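Local coordinates for protein SorB (PDB 6B2V) that forms a pyran ring, as the pyran synthase domain of module nine in the trans-acyltransferase assembly line of the antibiotic sorangicin, at residues 171-183 with 187-199. Residues are numbered along the deposited sequence; the frame is centred on the assembly and turned at random.
Sequences ASYDKLWIASLVH and EALASLQAPSAPG
Ser191 is matched by two residues, Ala179 and Ser180, the mark of a classic beta bulge in the antiparallel hairpin of strands 178-183 and 187-192, and the two serine hydroxyls meet beside it. Ser180 OG and Ser191 OG lie only 2.5 Å apart, a short hydrogen bond in which either may donate. Each OG sits between its own backbone N and carbonyl carbon (chi1 74° and 71°), which turns the hydroxyls toward each other. A water donates to Leu189 O and also bonds Ser180 OG, a second bridge between the strands.

The bulge leaves its mark on the backbone: Ala179 N reaches Ser191 O almost straight (2.9 Å), whereas Ser191 N approaches Ser180 O from above the carbonyl plane, at a bent 141°. Regular pairing returns at Val182 and Leu189, whose reciprocal bonds are nearly linear.

Trp177 O accepts Gln193 N at 2.8 Å, while the indole lies against Ala194 and Pro195. Over one face, Pro195 CD sits 3.5 Å from the centroid of the Trp177 five-membered ring and Ala194 CB 3.8 Å from that of the Trp177 six-membered ring. Away from the serines, Leu181 meets helix 160-166 and Ile178 helix 207-225, in what is predicted to be the C-terminal hotdog fold. The serine face thus combines the hydroxyl-water link with Val182-Leu189 packing, and CH-pi contacts over the Trp177 indole continue the pairing past the bulge.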
# COMPACT_ATOMS: atom_id res chain seq x y z
N ALA A 171 5.66 -11.44 0.45
CA ALA A 171 5.28 -11.36 1.85
C ALA A 171 5.17 -12.71 2.58
O ALA A 171 4.70 -13.65 2.05
CB ALA A 171 3.95 -10.65 1.97
N SER A 172 5.55 -12.70 3.83
CA SER A 172 5.41 -13.87 4.64
C SER A 172 3.94 -13.92 5.05
O SER A 172 3.47 -13.10 5.75
CB SER A 172 6.26 -13.73 5.89
OG SER A 172 7.62 -13.79 5.58
N TYR A 173 3.25 -14.99 4.70
CA TYR A 173 1.83 -15.10 4.98
C TYR A 173 1.50 -15.00 6.46
O TYR A 173 0.58 -14.37 6.86
CB TYR A 173 1.25 -16.40 4.43
CG TYR A 173 -0.23 -16.48 4.59
CD1 TYR A 173 -1.07 -15.87 3.68
CD2 TYR A 173 -0.80 -17.12 5.65
CE1 TYR A 173 -2.42 -15.91 3.84
CE2 TYR A 173 -2.17 -17.16 5.80
CZ TYR A 173 -2.96 -16.55 4.89
OH TYR A 173 -4.30 -16.60 5.04
N ASP A 174 2.35 -15.58 7.28
CA ASP A 174 2.16 -15.56 8.71
C ASP A 174 2.22 -14.16 9.30
O ASP A 174 1.73 -13.93 10.38
CB ASP A 174 3.22 -16.39 9.40
CG ASP A 174 2.91 -17.88 9.48
OD1 ASP A 174 1.79 -18.32 9.29
OD2 ASP A 174 3.82 -18.62 9.79
N LYS A 175 2.91 -13.27 8.61
CA LYS A 175 3.05 -11.90 9.06
C LYS A 175 1.93 -10.98 8.59
O LYS A 175 1.78 -9.93 9.09
CB LYS A 175 4.39 -11.35 8.64
CG LYS A 175 5.56 -12.10 9.21
CD LYS A 175 5.64 -11.89 10.70
CE LYS A 175 6.94 -12.44 11.30
NZ LYS A 175 7.37 -13.62 10.54
N LEU A 176 1.19 -11.46 7.62
CA LEU A 176 0.02 -10.78 7.13
C LEU A 176 -1.16 -10.99 8.09
O LEU A 176 -1.11 -11.81 8.95
CB LEU A 176 -0.36 -11.29 5.76
CG LEU A 176 0.66 -11.14 4.66
CD1 LEU A 176 0.14 -11.69 3.37
CD2 LEU A 176 1.09 -9.70 4.56
N TRP A 177 -2.19 -10.20 7.90
CA TRP A 177 -3.38 -10.27 8.69
C TRP A 177 -4.50 -11.13 8.08
O TRP A 177 -5.49 -11.34 8.67
CB TRP A 177 -3.96 -8.87 8.89
CG TRP A 177 -3.14 -7.89 9.69
CD1 TRP A 177 -1.82 -7.70 9.67
CD2 TRP A 177 -3.66 -6.93 10.63
NE1 TRP A 177 -1.46 -6.73 10.53
CE2 TRP A 177 -2.59 -6.21 11.11
CE3 TRP A 177 -4.92 -6.62 11.08
CZ2 TRP A 177 -2.75 -5.23 12.06
CZ3 TRP A 177 -5.07 -5.65 12.00
CH2 TRP A 177 -4.00 -4.97 12.48
N ILE A 178 -4.28 -11.61 6.87
CA ILE A 178 -5.31 -12.39 6.24
C ILE A 178 -5.64 -13.70 6.93
O ILE A 178 -4.78 -14.44 7.23
CB ILE A 178 -4.93 -12.62 4.78
CG1 ILE A 178 -4.78 -11.28 4.11
CG2 ILE A 178 -6.01 -13.42 4.07
CD1 ILE A 178 -4.21 -11.40 2.75
N ALA A 179 -6.92 -13.92 7.21
CA ALA A 179 -7.38 -15.13 7.86
C ALA A 179 -8.26 -16.00 6.99
O ALA A 179 -8.36 -17.15 7.19
CB ALA A 179 -8.14 -14.82 9.10
N SER A 180 -8.93 -15.39 6.06
CA SER A 180 -9.77 -16.07 5.10
C SER A 180 -9.92 -15.23 3.83
O SER A 180 -9.70 -14.09 3.86
CB SER A 180 -11.18 -16.31 5.65
OG SER A 180 -11.89 -15.10 5.66
N LEU A 181 -10.26 -15.87 2.73
CA LEU A 181 -10.47 -15.20 1.48
C LEU A 181 -11.58 -15.83 0.62
O LEU A 181 -11.51 -16.96 0.35
CB LEU A 181 -9.15 -15.19 0.71
CG LEU A 181 -9.12 -14.54 -0.68
CD1 LEU A 181 -9.50 -13.08 -0.63
CD2 LEU A 181 -7.71 -14.61 -1.27
N VAL A 182 -12.57 -15.07 0.18
CA VAL A 182 -13.59 -15.52 -0.72
C VAL A 182 -13.68 -14.54 -1.90
O VAL A 182 -13.33 -13.43 -1.81
CB VAL A 182 -14.99 -15.70 -0.05
CG1 VAL A 182 -14.97 -16.73 1.07
CG2 VAL A 182 -15.52 -14.37 0.46
N HIS A 183 -14.15 -15.08 -3.00
CA HIS A 183 -14.24 -14.28 -4.18
C HIS A 183 -15.23 -14.75 -5.24
O HIS A 183 -15.62 -15.83 -5.25
CB HIS A 183 -12.82 -14.16 -4.80
CG HIS A 183 -12.31 -15.37 -5.51
ND1 HIS A 183 -12.50 -15.55 -6.85
CD2 HIS A 183 -11.63 -16.45 -5.07
CE1 HIS A 183 -11.93 -16.68 -7.21
NE2 HIS A 183 -11.41 -17.25 -6.16
N GLU A 187 -14.75 -9.76 -7.68
CA GLU A 187 -14.79 -9.20 -6.36
C GLU A 187 -14.20 -10.20 -5.35
O GLU A 187 -14.27 -11.35 -5.50
CB GLU A 187 -16.26 -8.83 -6.01
CG GLU A 187 -16.59 -8.18 -4.68
CD GLU A 187 -18.05 -7.74 -4.62
OE1 GLU A 187 -18.85 -8.34 -5.29
OE2 GLU A 187 -18.34 -6.80 -3.90
N ALA A 188 -13.58 -9.64 -4.32
CA ALA A 188 -13.00 -10.44 -3.27
C ALA A 188 -13.18 -9.81 -1.88
O ALA A 188 -13.17 -8.66 -1.73
CB ALA A 188 -11.52 -10.64 -3.53
N LEU A 189 -13.34 -10.69 -0.91
CA LEU A 189 -13.45 -10.32 0.47
C LEU A 189 -12.54 -11.19 1.36
O LEU A 189 -12.64 -12.37 1.41
CB LEU A 189 -14.89 -10.43 0.91
CG LEU A 189 -15.23 -9.94 2.31
CD1 LEU A 189 -15.22 -8.43 2.41
CD2 LEU A 189 -16.56 -10.53 2.76
N ALA A 190 -11.66 -10.50 2.05
CA ALA A 190 -10.74 -11.14 2.98
C ALA A 190 -11.05 -10.72 4.40
O ALA A 190 -11.27 -9.61 4.63
CB ALA A 190 -9.30 -10.75 2.69
N SER A 191 -11.11 -11.69 5.30
CA SER A 191 -11.25 -11.35 6.70
C SER A 191 -9.84 -11.25 7.31
O SER A 191 -8.95 -11.89 6.87
CB SER A 191 -12.11 -12.32 7.44
OG SER A 191 -11.44 -13.50 7.58
N LEU A 192 -9.70 -10.37 8.29
CA LEU A 192 -8.42 -10.11 8.92
C LEU A 192 -8.39 -10.40 10.39
O LEU A 192 -9.34 -10.25 11.05
CB LEU A 192 -8.06 -8.63 8.81
CG LEU A 192 -8.04 -8.06 7.42
CD1 LEU A 192 -7.72 -6.59 7.51
CD2 LEU A 192 -7.09 -8.76 6.47
N GLN A 193 -7.24 -10.84 10.84
CA GLN A 193 -6.98 -11.04 12.27
C GLN A 193 -5.60 -10.42 12.55
O GLN A 193 -4.66 -10.72 11.90
CB GLN A 193 -6.97 -12.49 12.61
CG GLN A 193 -6.78 -12.78 14.08
CD GLN A 193 -6.99 -14.24 14.38
OE1 GLN A 193 -7.76 -14.93 13.71
NE2 GLN A 193 -6.26 -14.74 15.37
N ALA A 194 -5.55 -9.58 13.56
CA ALA A 194 -4.30 -8.97 13.87
C ALA A 194 -3.33 -9.96 14.45
O ALA A 194 -3.68 -10.82 15.16
CB ALA A 194 -4.48 -7.81 14.82
N PRO A 195 -2.06 -9.72 14.19
CA PRO A 195 -1.01 -10.49 14.83
C PRO A 195 -1.06 -10.22 16.34
O PRO A 195 -1.52 -9.21 16.77
CB PRO A 195 0.26 -9.92 14.19
CG PRO A 195 -0.20 -9.49 12.83
CD PRO A 195 -1.52 -8.86 13.13
N SER A 196 -0.65 -11.17 17.16
CA SER A 196 -0.72 -10.98 18.61
C SER A 196 0.16 -9.87 19.10
O SER A 196 -0.20 -9.14 19.96
CB SER A 196 -0.42 -12.27 19.36
OG SER A 196 0.76 -12.87 18.91
N ALA A 197 1.32 -9.77 18.49
CA ALA A 197 2.29 -8.74 18.81
C ALA A 197 2.02 -7.52 17.98
O ALA A 197 2.11 -7.55 16.77
CB ALA A 197 3.67 -9.24 18.51
N PRO A 198 1.79 -6.40 18.63
CA PRO A 198 1.46 -5.21 17.87
C PRO A 198 2.64 -4.80 17.07
O PRO A 198 3.76 -5.19 17.28
CB PRO A 198 1.19 -4.18 18.94
CG PRO A 198 1.99 -4.62 20.07
CD PRO A 198 1.90 -6.11 20.05
N GLY A 199 2.37 -3.93 16.12
CA GLY A 199 3.46 -3.49 15.28
C GLY A 199 4.28 -2.44 15.94
O GLY A 199 4.24 -2.31 17.15
O HOH W 1 -13.52 -13.81 3.74